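Local coordinates for protein putative pectin lyase (Geobacillus virus E2, PDB 7CHU) that serves as the trimeric tailspike of a deep-sea thermophilic bacteriophage, with a pectate-lyase-like beta-helix consistent with recognising or cleaving host surface polysaccharide, at residues Leu374-Phe386 and Phe390-Tyr403. Sequence-based numbering, arbitrary orientation.
Sequences LAPFNNPTNENFF and FIGENRKLGWNRSY
The Phe386 ring is sandwiched: Gly398 N lies over one face, offset toward the rim, with Gly398 CA 3.8 Å from the ring centroid in a CH-pi contact, while Phe377 CZ sits over the centre of the opposite face and Tyr403 CD1 meets the edge. Phe386 reaches this place with CG between its backbone N and carbonyl carbon (chi1 63°), which folds the ring back over the glycine. Pro376 CB stands over the Phe390 ring, 3.6 Å from its centroid and 13° off the normal. Phe377 CE1 lies above the Arg395 guanidinium, whose edge takes Asn379 OD1 in plane: Arg395 NH1 donates to Asn379 OD1 at 2.9 Å, 164° at the hydrogen. Within 390-403 Arg395 grips Glu393 side-on, in a salt bridge from NE to OE2 (2.9 Å), while NH2 donates to OE1. Water 1 links Arg395 NH2 to Asn379 OD1 and Phe377 O. Phe386 and Gly398 form an antiparallel hydrogen-bonded pair, Phe386 N donating to Gly398 O at 2.9 Å and Gly398 N to Phe386 O at 3.0 Å. Strand 385-387 follows 361-363 in parallel, so the contact marks where parallel coils give way to antiparallel strands. With Glu393, Asn379, water and Tyr418 (cation-pi) holding its guanidinium, the buried Arg395 charge is probably well compensated and its rotation fixed.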
ATOM      1  N   LEU A 374      -6.678  14.547  27.656  1.00 24.28           N
ATOM      2  CA  LEU A 374      -5.759  14.970  26.609  1.00 23.78           C
ATOM      3  C   LEU A 374      -6.525  15.094  25.299  1.00 23.15           C
ATOM      4  O   LEU A 374      -7.687  15.509  25.297  1.00 22.88           O
ATOM      5  CB  LEU A 374      -4.592  13.980  26.499  1.00 21.43           C
ATOM      6  CG  LEU A 374      -3.836  13.653  27.802  1.00 22.66           C
ATOM      7  CD1 LEU A 374      -2.699  12.695  27.506  1.00 23.96           C
ATOM      8  CD2 LEU A 374      -3.314  14.904  28.543  1.00 22.45           C
ATOM      9  N   ALA A 375      -5.917  14.696  24.184  1.00 18.45           N
ATOM     10  CA  ALA A 375      -6.558  14.852  22.887  1.00 18.14           C
ATOM     11  C   ALA A 375      -5.868  13.910  21.915  1.00 17.03           C
ATOM     12  O   ALA A 375      -4.874  13.266  22.278  1.00 17.52           O
ATOM     13  CB  ALA A 375      -6.482  16.312  22.399  1.00 15.46           C
ATOM     14  N   PRO A 376      -6.376  13.794  20.674  1.00 15.30           N
ATOM     15  CA  PRO A 376      -5.647  12.996  19.668  1.00 14.86           C
ATOM     16  C   PRO A 376      -4.216  13.466  19.456  1.00 19.59           C
ATOM     17  O   PRO A 376      -3.322  12.630  19.280  1.00 19.52           O
ATOM     18  CB  PRO A 376      -6.494  13.166  18.398  1.00 14.96           C
ATOM     19  CG  PRO A 376      -7.882  13.425  18.894  1.00 16.82           C
ATOM     20  CD  PRO A 376      -7.707  14.216  20.179  1.00 16.39           C
ATOM     21  N   PHE A 377      -3.975  14.783  19.469  1.00 17.38           N
ATOM     22  CA  PHE A 377      -2.640  15.355  19.338  1.00 16.74           C
ATOM     23  C   PHE A 377      -2.523  16.536  20.291  1.00 20.75           C
ATOM     24  O   PHE A 377      -3.529  17.069  20.785  1.00 14.05           O
ATOM     25  CB  PHE A 377      -2.360  15.803  17.897  1.00 18.24           C
ATOM     26  CG  PHE A 377      -3.483  16.590  17.285  1.00 19.49           C
ATOM     27  CD1 PHE A 377      -3.555  17.974  17.468  1.00 20.24           C
ATOM     28  CD2 PHE A 377      -4.479  15.954  16.548  1.00 20.77           C
ATOM     29  CE1 PHE A 377      -4.579  18.714  16.906  1.00 19.39           C
ATOM     30  CE2 PHE A 377      -5.523  16.686  15.989  1.00 20.40           C
ATOM     31  CZ  PHE A 377      -5.579  18.067  16.180  1.00 21.46           C
ATOM     32  N   ASN A 378      -1.278  16.933  20.561  1.00 17.66           N
ATOM     33  CA  ASN A 378      -1.007  18.015  21.501  1.00 20.49           C
ATOM     34  C   ASN A 378      -1.056  19.355  20.771  1.00 20.84           C
ATOM     35  O   ASN A 378      -1.180  19.417  19.547  1.00 20.42           O
ATOM     36  CB  ASN A 378       0.366  17.813  22.161  1.00 17.64           C
ATOM     37  CG  ASN A 378       1.493  17.837  21.144  1.00 18.40           C
ATOM     38  OD1 ASN A 378       1.349  17.291  20.053  1.00 16.74           O
ATOM     39  ND2 ASN A 378       2.601  18.492  21.480  1.00 18.20           N
ATOM     40  N   ASN A 379      -0.905  20.448  21.524  1.00 20.18           N
ATOM     41  CA  ASN A 379      -0.739  21.764  20.925  1.00 21.60           C
ATOM     42  C   ASN A 379       0.756  22.061  20.866  1.00 21.30           C
ATOM     43  O   ASN A 379       1.335  22.486  21.876  1.00 21.71           O
ATOM     44  CB  ASN A 379      -1.479  22.832  21.741  1.00 23.02           C
ATOM     45  CG  ASN A 379      -2.996  22.589  21.783  1.00 26.77           C
ATOM     46  OD1 ASN A 379      -3.582  22.008  20.855  1.00 20.25           O
ATOM     47  ND2 ASN A 379      -3.639  23.052  22.853  1.00 23.43           N
ATOM     48  N   PRO A 380       1.425  21.850  19.734  1.00 18.50           N
ATOM     49  CA  PRO A 380       2.891  21.903  19.709  1.00 21.49           C
ATOM     50  C   PRO A 380       3.416  23.329  19.572  1.00 22.53           C
ATOM     51  O   PRO A 380       2.698  24.264  19.210  1.00 20.96           O
ATOM     52  CB  PRO A 380       3.246  21.066  18.477  1.00 20.73           C
ATOM     53  CG  PRO A 380       2.092  21.311  17.535  1.00 19.27           C
ATOM     54  CD  PRO A 380       0.862  21.517  18.412  1.00 20.08           C
ATOM     55  N   THR A 381       4.712  23.464  19.857  1.00 18.57           N
ATOM     56  CA  THR A 381       5.392  24.757  19.798  1.00 19.34           C
ATOM     57  C   THR A 381       5.355  25.364  18.393  1.00 22.08           C
ATOM     58  O   THR A 381       5.069  26.554  18.229  1.00 14.55           O
ATOM     59  CB  THR A 381       6.844  24.574  20.266  1.00 23.04           C
ATOM     60  OG1 THR A 381       6.853  23.967  21.564  1.00 26.55           O
ATOM     61  CG2 THR A 381       7.589  25.898  20.310  1.00 24.99           C
ATOM     62  N   ASN A 382       5.677  24.578  17.370  1.00 17.25           N
ATOM     63  CA  ASN A 382       5.792  25.081  16.009  1.00 20.29           C
ATOM     64  C   ASN A 382       4.629  24.583  15.153  1.00 15.47           C
ATOM     65  O   ASN A 382       3.859  23.712  15.560  1.00 15.59           O
ATOM     66  CB  ASN A 382       7.140  24.668  15.390  1.00 20.04           C
ATOM     67  CG  ASN A 382       8.323  25.370  16.059  1.00 24.67           C
ATOM     68  OD1 ASN A 382       8.230  26.536  16.445  1.00 26.15           O
ATOM     69  ND2 ASN A 382       9.419  24.650  16.227  1.00 23.68           N
ATOM     70  N   GLU A 383       4.538  25.126  13.939  1.00 14.91           N
ATOM     71  CA  GLU A 383       3.426  24.804  13.042  1.00 19.16           C
ATOM     72  C   GLU A 383       3.463  23.340  12.595  1.00 20.08           C
ATOM     73  O   GLU A 383       4.473  22.863  12.059  1.00 19.44           O
ATOM     74  CB  GLU A 383       3.447  25.712  11.812  1.00 20.30           C
ATOM     75  CG  GLU A 383       2.445  25.282  10.721  1.00 23.85           C
ATOM     76  CD  GLU A 383       2.428  26.220   9.514  1.00 25.10           C
ATOM     77  OE1 GLU A 383       2.799  27.390   9.664  1.00 30.88           O
ATOM     78  OE2 GLU A 383       2.045  25.809   8.405  1.00 21.74           O
ATOM     79  N   ASN A 384       2.352  22.640  12.812  1.00 20.20           N
ATOM     80  CA  ASN A 384       2.075  21.347  12.203  1.00 17.93           C
ATOM     81  C   ASN A 384       0.656  21.376  11.645  1.00 22.01           C
ATOM     82  O   ASN A 384      -0.133  22.261  11.970  1.00 19.53           O
ATOM     83  CB  ASN A 384       2.237  20.231  13.216  1.00 16.77           C
ATOM     84  CG  ASN A 384       3.680  20.119  13.726  1.00 18.41           C
ATOM     85  OD1 ASN A 384       4.470  19.352  13.189  1.00 15.81           O
ATOM     86  ND2 ASN A 384       4.019  20.888  14.761  1.00 18.02           N
ATOM     87  N   PHE A 385       0.321  20.402  10.814  1.00 17.42           N
ATOM     88  CA  PHE A 385      -0.902  20.460  10.028  1.00 15.82           C
ATOM     89  C   PHE A 385      -1.758  19.233  10.299  1.00 18.46           C
ATOM     90  O   PHE A 385      -1.245  18.120  10.460  1.00 16.26           O
ATOM     91  CB  PHE A 385      -0.543  20.563   8.543  1.00 18.66           C
ATOM     92  CG  PHE A 385      -1.724  20.709   7.628  1.00 18.14           C
ATOM     93  CD1 PHE A 385      -2.560  21.832   7.697  1.00 14.79           C
ATOM     94  CD2 PHE A 385      -1.986  19.737   6.670  1.00 18.58           C
ATOM     95  CE1 PHE A 385      -3.676  21.957   6.819  1.00 19.08           C
ATOM     96  CE2 PHE A 385      -3.070  19.862   5.795  1.00 20.74           C
ATOM     97  CZ  PHE A 385      -3.922  20.978   5.887  1.00 20.06           C
ATOM     98  N   PHE A 386      -3.070  19.418  10.349  1.00 14.21           N
ATOM     99  CA  PHE A 386      -3.916  18.244  10.507  1.00 14.79           C
ATOM    100  C   PHE A 386      -5.212  18.426   9.741  1.00 20.11           C
ATOM    101  O   PHE A 386      -5.715  19.545   9.581  1.00 16.98           O
ATOM    102  CB  PHE A 386      -4.219  17.938  11.973  1.00 17.30           C
ATOM    103  CG  PHE A 386      -5.002  19.027  12.674  1.00 17.88           C
ATOM    104  CD1 PHE A 386      -4.340  20.034  13.364  1.00 21.38           C
ATOM    105  CD2 PHE A 386      -6.403  19.028  12.650  1.00 21.78           C
ATOM    106  CE1 PHE A 386      -5.060  21.048  14.017  1.00 20.66           C
ATOM    107  CE2 PHE A 386      -7.135  20.029  13.298  1.00 18.64           C
ATOM    108  CZ  PHE A 386      -6.461  21.040  13.985  1.00 20.14           C
ATOM    109  N   PHE A 390     -11.500  12.725  14.492  1.00 14.45           N
ATOM    110  CA  PHE A 390     -11.358  11.814  15.614  1.00 15.19           C
ATOM    111  C   PHE A 390     -12.592  11.880  16.505  1.00 17.31           C
ATOM    112  O   PHE A 390     -13.230  12.929  16.630  1.00 19.40           O
ATOM    113  CB  PHE A 390     -10.131  12.161  16.465  1.00 16.53           C
ATOM    114  CG  PHE A 390      -8.806  12.085  15.742  1.00 16.76           C
ATOM    115  CD1 PHE A 390      -8.221  13.223  15.206  1.00 19.89           C
ATOM    116  CD2 PHE A 390      -8.123  10.881  15.629  1.00 19.74           C
ATOM    117  CE1 PHE A 390      -6.977  13.170  14.571  1.00 18.25           C
ATOM    118  CE2 PHE A 390      -6.879  10.824  14.979  1.00 15.95           C
ATOM    119  CZ  PHE A 390      -6.317  11.962  14.451  1.00 13.40           C
ATOM    120  N   ILE A 391     -12.892  10.769  17.171  1.00 18.70           N
ATOM    121  CA  ILE A 391     -13.938  10.782  18.187  1.00 22.83           C
ATOM    122  C   ILE A 391     -13.459  11.611  19.374  1.00 20.03           C
ATOM    123  O   ILE A 391     -12.352  11.408  19.888  1.00 19.17           O
ATOM    124  CB  ILE A 391     -14.285   9.347  18.603  1.00 20.58           C
ATOM    125  CG1 ILE A 391     -14.970   8.609  17.438  1.00 19.63           C
ATOM    126  CG2 ILE A 391     -15.166   9.344  19.861  1.00 23.90           C
ATOM    127  CD1 ILE A 391     -15.146   7.103  17.696  1.00 22.69           C
ATOM    128  N   GLY A 392     -14.288  12.555  19.813  1.00 21.80           N
ATOM    129  CA  GLY A 392     -13.936  13.381  20.958  1.00 19.92           C
ATOM    130  C   GLY A 392     -13.029  14.552  20.662  1.00 20.47           C
ATOM    131  O   GLY A 392     -12.434  15.111  21.598  1.00 22.73           O
ATOM    132  N   GLU A 393     -12.891  14.947  19.397  1.00 19.11           N
ATOM    133  CA  GLU A 393     -12.079  16.097  19.026  1.00 20.13           C
ATOM    134  C   GLU A 393     -12.876  16.976  18.065  1.00 21.56           C
ATOM    135  O   GLU A 393     -13.288  16.529  16.982  1.00 17.27           O
ATOM    136  CB  GLU A 393     -10.740  15.665  18.418  1.00 19.75           C
ATOM    137  CG  GLU A 393      -9.901  16.810  17.846  1.00 20.65           C
ATOM    138  CD  GLU A 393      -9.579  17.903  18.860  1.00 21.84           C
ATOM    139  OE1 GLU A 393      -8.854  17.617  19.842  1.00 25.88           O
ATOM    140  OE2 GLU A 393     -10.042  19.054  18.672  1.00 20.98           O
ATOM    141  N   ASN A 394     -13.104  18.222  18.476  1.00 17.36           N
ATOM    142  CA  ASN A 394     -13.908  19.137  17.675  1.00 20.57           C
ATOM    143  C   ASN A 394     -13.132  19.703  16.502  1.00 16.97           C
ATOM    144  O   ASN A 394     -13.733  20.023  15.480  1.00 17.22           O
ATOM    145  CB  ASN A 394     -14.406  20.290  18.551  1.00 18.77           C
ATOM    146  CG  ASN A 394     -15.478  19.858  19.517  1.00 20.59           C
ATOM    147  OD1 ASN A 394     -16.407  19.156  19.144  1.00 20.98           O
ATOM    148  ND2 ASN A 394     -15.345  20.265  20.772  1.00 22.82           N
ATOM    149  N   ARG A 395     -11.823  19.898  16.653  1.00 15.23           N
ATOM    150  CA  ARG A 395     -11.033  20.475  15.568  1.00 18.66           C
ATOM    151  C   ARG A 395     -10.871  19.455  14.440  1.00 16.05           C
ATOM    152  O   ARG A 395     -10.477  18.312  14.685  1.00 17.35           O
ATOM    153  CB  ARG A 395      -9.667  20.923  16.078  1.00 19.95           C
ATOM    154  CG  ARG A 395      -9.731  22.075  17.089  1.00 22.17           C
ATOM    155  CD  ARG A 395      -8.397  22.269  17.792  1.00 17.30           C
ATOM    156  NE  ARG A 395      -8.111  21.179  18.711  1.00 21.51           N
ATOM    157  CZ  ARG A 395      -6.960  21.027  19.370  1.00 22.05           C
ATOM    158  NH1 ARG A 395      -5.961  21.897  19.203  1.00 19.96           N
ATOM    159  NH2 ARG A 395      -6.814  20.011  20.207  1.00 16.30           N
ATOM    160  N   LYS A 396     -11.204  19.866  13.211  1.00 15.27           N
ATOM    161  CA  LYS A 396     -11.140  19.010  12.026  1.00 14.62           C
ATOM    162  C   LYS A 396     -10.015  19.376  11.078  1.00 21.36           C
ATOM    163  O   LYS A 396      -9.350  18.486  10.557  1.00 19.32           O
ATOM    164  CB  LYS A 396     -12.452  19.050  11.234  1.00 16.57           C
ATOM    165  CG  LYS A 396     -13.726  18.954  12.092  1.00 16.03           C
ATOM    166  CD  LYS A 396     -13.759  17.680  12.937  1.00 15.04           C
ATOM    167  CE  LYS A 396     -15.101  17.540  13.667  1.00 16.79           C
ATOM    168  NZ  LYS A 396     -15.032  16.489  14.712  1.00 19.48           N
ATOM    169  N   LEU A 397      -9.786  20.657  10.823  1.00 18.39           N
ATOM    170  CA  LEU A 397      -8.647  21.084  10.024  1.00 19.01           C
ATOM    171  C   LEU A 397      -7.936  22.186  10.783  1.00 19.71           C
ATOM    172  O   LEU A 397      -8.584  22.997  11.456  1.00 19.79           O
ATOM    173  CB  LEU A 397      -9.089  21.577   8.639  1.00 21.93           C
ATOM    174  CG  LEU A 397      -7.996  21.922   7.624  1.00 25.72           C
ATOM    175  CD1 LEU A 397      -8.503  21.682   6.206  1.00 28.89           C
ATOM    176  CD2 LEU A 397      -7.535  23.351   7.750  1.00 24.33           C
ATOM    177  N   GLY A 398      -6.612  22.212  10.708  1.00 18.12           N
ATOM    178  CA  GLY A 398      -5.906  23.266  11.404  1.00 15.64           C
ATOM    179  C   GLY A 398      -4.414  23.217  11.173  1.00 23.29           C
ATOM    180  O   GLY A 398      -3.849  22.219  10.692  1.00 17.98           O
ATOM    181  N   TRP A 399      -3.788  24.338  11.496  1.00 15.41           N
ATOM    182  CA  TRP A 399      -2.343  24.431  11.569  1.00 17.17           C
ATOM    183  C   TRP A 399      -2.020  25.519  12.574  1.00 21.19           C
ATOM    184  O   TRP A 399      -2.750  26.509  12.683  1.00 15.98           O
ATOM    185  CB  TRP A 399      -1.717  24.747  10.218  1.00 18.17           C
ATOM    186  CG  TRP A 399      -2.090  26.085   9.751  1.00 19.16           C
ATOM    187  CD1 TRP A 399      -1.381  27.252   9.918  1.00 18.49           C
ATOM    188  CD2 TRP A 399      -3.280  26.428   9.041  1.00 15.23           C
ATOM    189  NE1 TRP A 399      -2.074  28.302   9.347  1.00 19.04           N
ATOM    190  CE2 TRP A 399      -3.242  27.821   8.804  1.00 16.80           C
ATOM    191  CE3 TRP A 399      -4.385  25.694   8.589  1.00 15.52           C
ATOM    192  CZ2 TRP A 399      -4.259  28.486   8.122  1.00 17.57           C
ATOM    193  CZ3 TRP A 399      -5.391  26.354   7.911  1.00 13.41           C
ATOM    194  CH2 TRP A 399      -5.321  27.730   7.674  1.00 19.33           C
ATOM    195  N   ASN A 400      -0.931  25.327  13.317  1.00 19.80           N
ATOM    196  CA  ASN A 400      -0.617  26.257  14.383  1.00 20.27           C
ATOM    197  C   ASN A 400      -1.839  26.492  15.272  1.00 21.52           C
ATOM    198  O   ASN A 400      -2.378  25.533  15.827  1.00 22.33           O
ATOM    199  CB  ASN A 400      -0.094  27.566  13.814  1.00 21.50           C
ATOM    200  CG  ASN A 400       0.843  28.229  14.765  1.00 29.11           C
ATOM    201  OD1 ASN A 400       1.492  27.547  15.554  1.00 33.44           O
ATOM    202  ND2 ASN A 400       0.893  29.555  14.746  1.00 35.74           N
ATOM    203  N   ARG A 401      -2.303  27.742  15.408  1.00 18.96           N
ATOM    204  CA  ARG A 401      -3.483  28.024  16.227  1.00 21.65           C
ATOM    205  C   ARG A 401      -4.671  28.504  15.388  1.00 18.92           C
ATOM    206  O   ARG A 401      -5.537  29.248  15.877  1.00 15.54           O
ATOM    207  CB  ARG A 401      -3.141  29.022  17.331  1.00 22.40           C
ATOM    208  CG  ARG A 401      -2.187  28.435  18.367  1.00 26.16           C
ATOM    209  CD  ARG A 401      -1.612  29.511  19.304  1.00 28.48           C
ATOM    210  NE  ARG A 401      -0.566  30.285  18.644  1.00 34.01           N
ATOM    211  CZ  ARG A 401      -0.695  31.562  18.294  1.00 39.09           C
ATOM    212  NH1 ARG A 401      -1.830  32.213  18.551  1.00 33.25           N
ATOM    213  NH2 ARG A 401       0.313  32.185  17.692  1.00 40.56           N
ATOM    214  N   SER A 402      -4.736  28.045  14.142  1.00 15.51           N
ATOM    215  CA  SER A 402      -5.810  28.354  13.199  1.00 17.50           C
ATOM    216  C   SER A 402      -6.651  27.098  12.977  1.00 17.09           C
ATOM    217  O   SER A 402      -6.117  26.066  12.555  1.00 17.16           O
ATOM    218  CB  SER A 402      -5.230  28.842  11.860  1.00 16.91           C
ATOM    219  OG  SER A 402      -4.428  30.011  12.018  1.00 17.29           O
ATOM    220  N   TYR A 403      -7.949  27.165  13.283  1.00 14.36           N
ATOM    221  CA  TYR A 403      -8.770  25.959  13.376  1.00 17.19           C
ATOM    222  C   TYR A 403     -10.068  26.086  12.600  1.00 16.47           C
ATOM    223  O   TYR A 403     -10.752  27.111  12.669  1.00 17.82           O
ATOM    224  CB  TYR A 403      -9.131  25.611  14.834  1.00 18.42           C
ATOM    225  CG  TYR A 403      -7.971  25.594  15.788  1.00 19.79           C
ATOM    226  CD1 TYR A 403      -6.917  24.705  15.622  1.00 22.45           C
ATOM    227  CD2 TYR A 403      -7.933  26.458  16.863  1.00 18.17           C
ATOM    228  CE1 TYR A 403      -5.856  24.689  16.501  1.00 21.34           C
ATOM    229  CE2 TYR A 403      -6.883  26.455  17.732  1.00 19.33           C
ATOM    230  CZ  TYR A 403      -5.852  25.559  17.565  1.00 20.91           C
ATOM    231  OH  TYR A 403      -4.803  25.564  18.459  1.00 19.10           O
TER
HETATM  232  O   HOH W   1      -4.355  19.584  21.587  1.00 17.55           O
HETATM  233  O   HOH W   2      -3.060  23.757  18.420  1.00 32.65           O
HETATM  234  O   HOH W   3       1.055  25.029  17.041  1.00 22.06           O
HETATM  235  O   HOH W   4       0.542  23.198  14.951  1.00 19.77           O